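Local structure of YARHG domain-containing protein (Legionella pneumophila subsp. pneumophila, 4G2A) at residues A78-A81 and G82-T85; R158-L161 and K162-A165; Q287-F290 and S291-W295. The protein is of unknown function but may bind a nutrient, and combines a DUF4424 region with a YARHG domain. All blocks are in the same frame, centred on the assembly; numbering follows the deposited sequence.

Contact 1 of 3, residues A78-A81 and G82-T85; sequences ALPA and GQQT. With SO4 (sulfate ion), chain L.
A type II beta turn from Pro80 to Gln83 reverses the chain at the surface of the DUF4424 region, in the loop between strands 76-77 and 95-99. Its closing bond runs from Gln83 N to Pro80 O, 3.2 Å long and fairly straight. Gly82 takes the third position of the turn with the positive phi (87°) that this turn type needs, where a beta carbon would run into Ala81 O. The peptide between Ala81 and Gly82 turns its N-H outward, and Gly82 N donates to O3 of a sulfate ion at 2.7 Å. The anion, probably from the crystallisation liquor, also lies against the methyl of Ala81, whose CB is 3.5 Å from sulfate O4.

Across the ends of the turn, Gln83 lays CB and CG on the proline ring, CG to Pro80 CG 3.8 Å. Its CG lies beside the backbone N (chi1 -55°), which puts it on the ring, and the chain then bends at chi2, beyond the atoms that touch the proline. Beyond the turn the two arms stay in touch through Leu79. Its CD2 meets Thr85 CB at 3.7 Å, and its CD1 packs on the backbone oxygen of Gln83 at 3.6 Å. Thr85 presents its methyl CG2 to Leu79 as well, while OG1, anti to the backbone N (chi1 -166°), is hydrogen-bonded to Asn71 ND2. Tyr93 touches Leu79, Pro80 and Gln83. One backbone bond and a run of apolar contacts thus hold the reversal, and the outward N-H of Gly82 offers an anion a donor without any charged side chain from the turn.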
loop_
_atom_site.group_PDB
_atom_site.type_symbol
_atom_site.label_atom_id
_atom_site.label_comp_id
_atom_site.label_asym_id
_atom_site.label_seq_id
_atom_site.Cartn_x
_atom_site.Cartn_y
_atom_site.Cartn_z
ATOM N N ALA A 78 8.031 8.845 0.103
ATOM C CA ALA A 78 6.607 9.038 -0.155
ATOM C C ALA A 78 5.982 9.500 1.182
ATOM O O ALA A 78 5.852 8.732 2.141
ATOM C CB ALA A 78 5.964 7.748 -0.677
ATOM N N LEU A 79 5.682 10.782 1.260
ATOM C CA LEU A 79 5.160 11.433 2.464
ATOM C C LEU A 79 3.652 11.566 2.501
ATOM O O LEU A 79 3.076 12.012 1.506
ATOM C CB LEU A 79 5.738 12.848 2.529
ATOM C CG LEU A 79 7.015 13.091 3.314
ATOM C CD1 LEU A 79 7.377 14.567 3.226
ATOM C CD2 LEU A 79 6.835 12.740 4.791
ATOM N N PRO A 80 2.989 11.287 3.646
ATOM C CA PRO A 80 1.534 11.544 3.738
ATOM C C PRO A 80 1.260 13.040 3.795
ATOM O O PRO A 80 2.153 13.797 4.200
ATOM C CB PRO A 80 1.127 10.886 5.064
ATOM C CG PRO A 80 2.303 10.122 5.514
ATOM C CD PRO A 80 3.509 10.764 4.922
ATOM N N ALA A 81 0.051 13.486 3.402
ATOM C CA ALA A 81 -0.243 14.921 3.498
ATOM C C ALA A 81 -0.270 15.351 4.985
ATOM O O ALA A 81 -0.805 14.634 5.841
ATOM C CB ALA A 81 -1.559 15.258 2.802
ATOM N N GLY A 82 0.392 16.467 5.273
ATOM C CA GLY A 82 0.511 17.027 6.614
ATOM C C GLY A 82 1.676 16.498 7.430
ATOM O O GLY A 82 1.790 16.847 8.601
ATOM N N GLN A 83 2.546 15.648 6.838
ATOM C CA GLN A 83 3.700 15.092 7.550
ATOM C C GLN A 83 5.005 15.570 6.952
ATOM O O GLN A 83 5.096 15.817 5.757
ATOM C CB GLN A 83 3.695 13.548 7.576
ATOM C CG GLN A 83 2.427 12.908 8.150
ATOM C CD GLN A 83 2.114 13.166 9.618
ATOM O OE1 GLN A 83 0.939 13.233 10.015
ATOM N NE2 GLN A 83 3.134 13.261 10.472
ATOM N N GLN A 84 6.018 15.674 7.802
ATOM C CA GLN A 84 7.380 16.043 7.441
ATOM C C GLN A 84 8.273 14.880 7.789
ATOM O O GLN A 84 7.920 14.069 8.648
ATOM C CB GLN A 84 7.809 17.336 8.165
ATOM C CG GLN A 84 7.013 18.561 7.697
ATOM C CD GLN A 84 7.317 19.845 8.436
ATOM O OE1 GLN A 84 7.406 19.897 9.672
ATOM N NE2 GLN A 84 7.387 20.935 7.684
ATOM N N THR A 85 9.401 14.761 7.087
ATOM C CA THR A 85 10.386 13.686 7.270
ATOM C C THR A 85 11.776 14.271 7.212
ATOM O O THR A 85 11.946 15.421 6.811
ATOM C CB THR A 85 10.200 12.565 6.198
ATOM O OG1 THR A 85 10.927 11.398 6.587
ATOM C CG2 THR A 85 10.626 12.986 4.785
HETATM S S SO4 L . -0.041 18.916 2.891
HETATM O O1 SO4 L . 0.307 20.329 3.017
HETATM O O2 SO4 L . -0.433 18.602 1.515
HETATM O O3 SO4 L . 1.122 18.105 3.262
HETATM O O4 SO4 L . -1.168 18.642 3.774
#

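Contact 2 of 3, residues R158-L161 and K162-A165; sequences RYVL and KTGA
After Leu161 the backbone leaves the extended form of strand 155-160 and winds into a 3-10 turn, with Gly164 N donating to Leu161 O at 3.1 Å and 156°. Ala165 N repeats the pattern more weakly toward Lys162 O, 3.3 Å away. At Gly164 a beta carbon would point back toward the strand end and come tight against Leu161 O.

The side-chain contact is between Val160 and Thr163, which cross at about a right angle. Val160 CG1, placed anti to the backbone N (chi1 177°), reaches both branches of the threonine: OG1 at 3.6 Å and the methyl CG2 at 3.7 Å. Thr163 holds its hydroxyl between its own backbone N and carbonyl carbon (chi1 51°), which sets OG1 and CG2 both against Val160 CG1.

Strand 155-160 ends here; it pairs in parallel with strand 10-15 and antiparallel with strands 136-150 and 229-235. Asp228 anchors the chain from outside: its OD1 accepts from Leu161 N and Lys162 N, two adjacent backbone donors, and so fixes the bend. The Leu161 side chain packs on Leu12, whereas Thr163 rests on Ile14 and Leu119, and Ala165 O accepts a hydrogen bond from Lys117 NZ.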
loop_
_atom_site.group_PDB
_atom_site.type_symbol
_atom_site.label_atom_id
_atom_site.label_comp_id
_atom_site.label_asym_id
_atom_site.label_seq_id
_atom_site.Cartn_x
_atom_site.Cartn_y
_atom_site.Cartn_z
ATOM N N ARG A 158 2.071 -2.830 1.986
ATOM C CA ARG A 158 2.765 -3.972 2.563
ATOM C C ARG A 158 2.511 -4.080 4.046
ATOM O O ARG A 158 2.185 -3.099 4.709
ATOM C CB ARG A 158 4.289 -3.892 2.307
ATOM C CG ARG A 158 4.735 -3.292 0.981
ATOM C CD ARG A 158 6.232 -3.200 0.972
ATOM N NE ARG A 158 6.780 -2.233 0.015
ATOM C CZ ARG A 158 7.115 -2.521 -1.241
ATOM N NH1 ARG A 158 6.909 -3.742 -1.730
ATOM N NH2 ARG A 158 7.663 -1.596 -2.016
ATOM N N TYR A 159 2.692 -5.293 4.563
ATOM C CA TYR A 159 2.560 -5.649 5.973
ATOM C C TYR A 159 3.402 -6.892 6.243
ATOM O O TYR A 159 3.180 -7.910 5.591
ATOM C CB TYR A 159 1.092 -5.875 6.347
ATOM C CG TYR A 159 0.829 -5.803 7.833
ATOM C CD1 TYR A 159 1.019 -6.917 8.648
ATOM C CD2 TYR A 159 0.431 -4.611 8.435
ATOM C CE1 TYR A 159 0.801 -6.852 10.017
ATOM C CE2 TYR A 159 0.191 -4.542 9.806
ATOM C CZ TYR A 159 0.361 -5.672 10.590
ATOM O OH TYR A 159 0.123 -5.624 11.943
ATOM N N VAL A 160 4.377 -6.804 7.189
ATOM C CA VAL A 160 5.255 -7.922 7.548
ATOM C C VAL A 160 4.500 -8.904 8.473
ATOM O O VAL A 160 4.078 -8.540 9.569
ATOM C CB VAL A 160 6.603 -7.472 8.152
ATOM C CG1 VAL A 160 7.446 -8.674 8.582
ATOM C CG2 VAL A 160 7.376 -6.587 7.168
ATOM N N LEU A 161 4.351 -10.157 7.995
ATOM C CA LEU A 161 3.639 -11.244 8.648
ATOM C C LEU A 161 4.545 -12.436 8.962
ATOM O O LEU A 161 4.200 -13.206 9.854
ATOM C CB LEU A 161 2.479 -11.709 7.742
ATOM C CG LEU A 161 1.285 -10.732 7.582
ATOM C CD1 LEU A 161 0.374 -11.151 6.421
ATOM C CD2 LEU A 161 0.481 -10.616 8.859
ATOM N N LYS A 162 5.682 -12.600 8.239
ATOM C CA LYS A 162 6.611 -13.726 8.404
ATOM C C LYS A 162 7.218 -13.807 9.827
ATOM O O LYS A 162 7.614 -14.885 10.275
ATOM C CB LYS A 162 7.750 -13.660 7.368
ATOM C CG LYS A 162 7.327 -14.021 5.945
ATOM C CD LYS A 162 8.544 -14.291 5.050
ATOM C CE LYS A 162 8.261 -14.087 3.575
ATOM N NZ LYS A 162 9.475 -14.293 2.719
ATOM N N THR A 163 7.304 -12.651 10.500
ATOM C CA THR A 163 7.853 -12.465 11.836
ATOM C C THR A 163 6.956 -13.106 12.874
ATOM O O THR A 163 7.412 -13.364 13.985
ATOM C CB THR A 163 8.082 -10.982 12.116
ATOM O OG1 THR A 163 6.885 -10.250 11.821
ATOM C CG2 THR A 163 9.262 -10.418 11.333
ATOM N N GLY A 164 5.722 -13.438 12.487
ATOM C CA GLY A 164 4.787 -14.167 13.337
ATOM C C GLY A 164 5.346 -15.490 13.842
ATOM O O GLY A 164 4.891 -16.006 14.865
ATOM N N ALA A 165 6.391 -16.012 13.145
ATOM C CA ALA A 165 7.172 -17.214 13.460
ATOM C C ALA A 165 7.993 -17.039 14.757
ATOM O O ALA A 165 8.531 -18.017 15.262
ATOM C CB ALA A 165 8.112 -17.538 12.303
#

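Contact 3 of 3, residues Q287-F290 and S291-W295; sequences QEYF and SKKWW
Ser291 OG donates to Glu288 O at 2.7 Å, folding back along the helix to a carbonyl three residues earlier; the hydroxyl stands between its own backbone N and carbonyl carbon (chi1 79°), above the plane of the Glu288 carbonyl. Ser291 N meanwhile donates to Gln287 O at 3.1 Å. Glu288 and Lys292 run side by side, pointing the same way, and join in a salt bridge, Glu288 OE2 to Lys292 NZ 2.8 Å. The ammonium meets the anti side of OE2, 30° out of the carboxylate plane, brought there by the bend of the lysine chain at chi3.

Residues 287-290 lie in the last part of helix 284-291 in the YARHG domain, and the chain goes on from there into the loop that leads to helix 309-321. Lys293 N donates to Phe290 O at 3.1 Å, while the bond from Lys292 N to Tyr289 O is weak.

Lys293 then turns back over the helix: bent at chi2, it lays CE over one face of the Tyr289 ring, a CH-pi contact 3.9 Å from the centroid and displaced toward the rim on the hydroxyl side. Phe290 is buried. Trp295 CH2 comes to the edge of its ring, 3.5 Å from Phe290 CE1, with the two planes at 68°. Phe268 stacks with Tyr289, Phe281 with Phe290 and Tyr239 with Trp295, and Thr272 and Ala275 of helix 263-275 touch both Phe290 and Trp295.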
loop_
_atom_site.group_PDB
_atom_site.type_symbol
_atom_site.label_atom_id
_atom_site.label_comp_id
_atom_site.label_asym_id
_atom_site.label_seq_id
_atom_site.Cartn_x
_atom_site.Cartn_y
_atom_site.Cartn_z
ATOM N N GLN A 287 -17.963 8.912 -24.849
ATOM C CA GLN A 287 -18.838 8.736 -23.679
ATOM C C GLN A 287 -18.855 7.274 -23.262
ATOM O O GLN A 287 -18.514 6.958 -22.122
ATOM C CB GLN A 287 -20.250 9.185 -24.071
ATOM C CG GLN A 287 -21.063 9.922 -23.026
ATOM C CD GLN A 287 -22.238 10.606 -23.711
ATOM O OE1 GLN A 287 -23.068 9.967 -24.376
ATOM N NE2 GLN A 287 -22.316 11.926 -23.608
ATOM N N GLU A 288 -19.187 6.385 -24.233
ATOM C CA GLU A 288 -19.275 4.935 -24.109
ATOM C C GLU A 288 -17.913 4.281 -23.825
ATOM O O GLU A 288 -17.869 3.320 -23.045
ATOM C CB GLU A 288 -19.880 4.323 -25.381
ATOM C CG GLU A 288 -20.607 3.016 -25.105
ATOM C CD GLU A 288 -20.611 2.001 -26.232
ATOM O OE1 GLU A 288 -20.909 2.385 -27.388
ATOM O OE2 GLU A 288 -20.367 0.806 -25.947
ATOM N N TYR A 289 -16.826 4.769 -24.485
ATOM C CA TYR A 289 -15.460 4.256 -24.333
ATOM C C TYR A 289 -14.914 4.464 -22.911
ATOM O O TYR A 289 -14.405 3.518 -22.314
ATOM C CB TYR A 289 -14.528 4.905 -25.363
ATOM C CG TYR A 289 -13.067 4.521 -25.247
ATOM C CD1 TYR A 289 -12.584 3.361 -25.841
ATOM C CD2 TYR A 289 -12.145 5.377 -24.647
ATOM C CE1 TYR A 289 -11.238 3.014 -25.758
ATOM C CE2 TYR A 289 -10.792 5.049 -24.574
ATOM C CZ TYR A 289 -10.340 3.876 -25.150
ATOM O OH TYR A 289 -9.009 3.556 -25.104
ATOM N N PHE A 290 -15.002 5.685 -22.380
ATOM C CA PHE A 290 -14.496 5.971 -21.040
ATOM C C PHE A 290 -15.446 5.467 -19.949
ATOM O O PHE A 290 -14.994 5.211 -18.833
ATOM C CB PHE A 290 -14.172 7.462 -20.865
ATOM C CG PHE A 290 -13.041 7.894 -21.770
ATOM C CD1 PHE A 290 -11.746 7.426 -21.564
ATOM C CD2 PHE A 290 -13.283 8.706 -22.869
ATOM C CE1 PHE A 290 -10.713 7.789 -22.426
ATOM C CE2 PHE A 290 -12.249 9.069 -23.732
ATOM C CZ PHE A 290 -10.970 8.622 -23.498
ATOM N N SER A 291 -16.741 5.265 -20.268
ATOM C CA SER A 291 -17.673 4.704 -19.287
ATOM C C SER A 291 -17.208 3.303 -18.874
ATOM O O SER A 291 -17.350 2.934 -17.714
ATOM C CB SER A 291 -19.088 4.643 -19.849
ATOM O OG SER A 291 -19.286 3.537 -20.715
ATOM N N LYS A 292 -16.609 2.555 -19.823
ATOM C CA LYS A 292 -16.127 1.190 -19.636
ATOM C C LYS A 292 -14.682 1.123 -19.098
ATOM O O LYS A 292 -14.173 0.021 -18.904
ATOM C CB LYS A 292 -16.255 0.395 -20.950
ATOM C CG LYS A 292 -17.712 0.165 -21.378
ATOM C CD LYS A 292 -17.866 -0.795 -22.564
ATOM C CE LYS A 292 -17.898 -0.094 -23.903
ATOM N NZ LYS A 292 -18.454 -0.963 -24.977
ATOM N N LYS A 293 -14.025 2.273 -18.839
ATOM C CA LYS A 293 -12.658 2.292 -18.292
ATOM C C LYS A 293 -12.737 2.415 -16.782
ATOM O O LYS A 293 -13.373 3.350 -16.282
ATOM C CB LYS A 293 -11.799 3.433 -18.892
ATOM C CG LYS A 293 -11.503 3.338 -20.400
ATOM C CD LYS A 293 -10.601 2.171 -20.777
ATOM C CE LYS A 293 -10.632 1.908 -22.258
ATOM N NZ LYS A 293 -9.656 0.859 -22.660
ATOM N N TRP A 294 -12.112 1.462 -16.050
ATOM C CA TRP A 294 -12.101 1.430 -14.583
ATOM C C TRP A 294 -11.461 2.720 -13.963
ATOM O O TRP A 294 -11.842 3.144 -12.866
ATOM C CB TRP A 294 -11.355 0.171 -14.076
ATOM C CG TRP A 294 -9.874 0.181 -14.359
ATOM C CD1 TRP A 294 -9.241 -0.370 -15.432
ATOM C CD2 TRP A 294 -8.844 0.776 -13.546
ATOM N NE1 TRP A 294 -7.883 -0.148 -15.348
ATOM C CE2 TRP A 294 -7.616 0.582 -14.217
ATOM C CE3 TRP A 294 -8.843 1.458 -12.311
ATOM C CZ2 TRP A 294 -6.397 1.041 -13.694
ATOM C CZ3 TRP A 294 -7.651 1.972 -11.836
ATOM C CH2 TRP A 294 -6.436 1.720 -12.497
ATOM N N TRP A 295 -10.463 3.293 -14.635
ATOM C CA TRP A 295 -9.730 4.448 -14.116
ATOM C C TRP A 295 -10.478 5.756 -14.282
ATOM O O TRP A 295 -10.191 6.720 -13.555
ATOM C CB TRP A 295 -8.353 4.563 -14.777
ATOM C CG TRP A 295 -8.337 4.351 -16.256
ATOM C CD1 TRP A 295 -8.046 3.194 -16.914
ATOM C CD2 TRP A 295 -8.551 5.347 -17.264
ATOM N NE1 TRP A 295 -8.090 3.397 -18.273
ATOM C CE2 TRP A 295 -8.360 4.721 -18.517
ATOM C CE3 TRP A 295 -8.842 6.728 -17.231
ATOM C CZ2 TRP A 295 -8.449 5.423 -19.726
ATOM C CZ3 TRP A 295 -8.929 7.422 -18.430
ATOM C CH2 TRP A 295 -8.743 6.770 -19.658
#

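The three contacts are all local in sequence, spaced along one chain, and none touches another. Contacts 1 and 2 both belong to the strand-rich part, their centres 25 Å apart and their nearest atoms about 10 Å apart: strand 10-15 pairs with the strand that ends in contact 2, while contact 1 follows strand 76-77, which pairs with strand 4-6. Contact 3 lies in the helical YARHG domain, with its centre 33 Å from that of contact 1 and 38 Å from that of contact 2, on the opposite side of the chain's centre from contact 2. The sulfate belongs to contact 1, and no active site is established to which the three could be related.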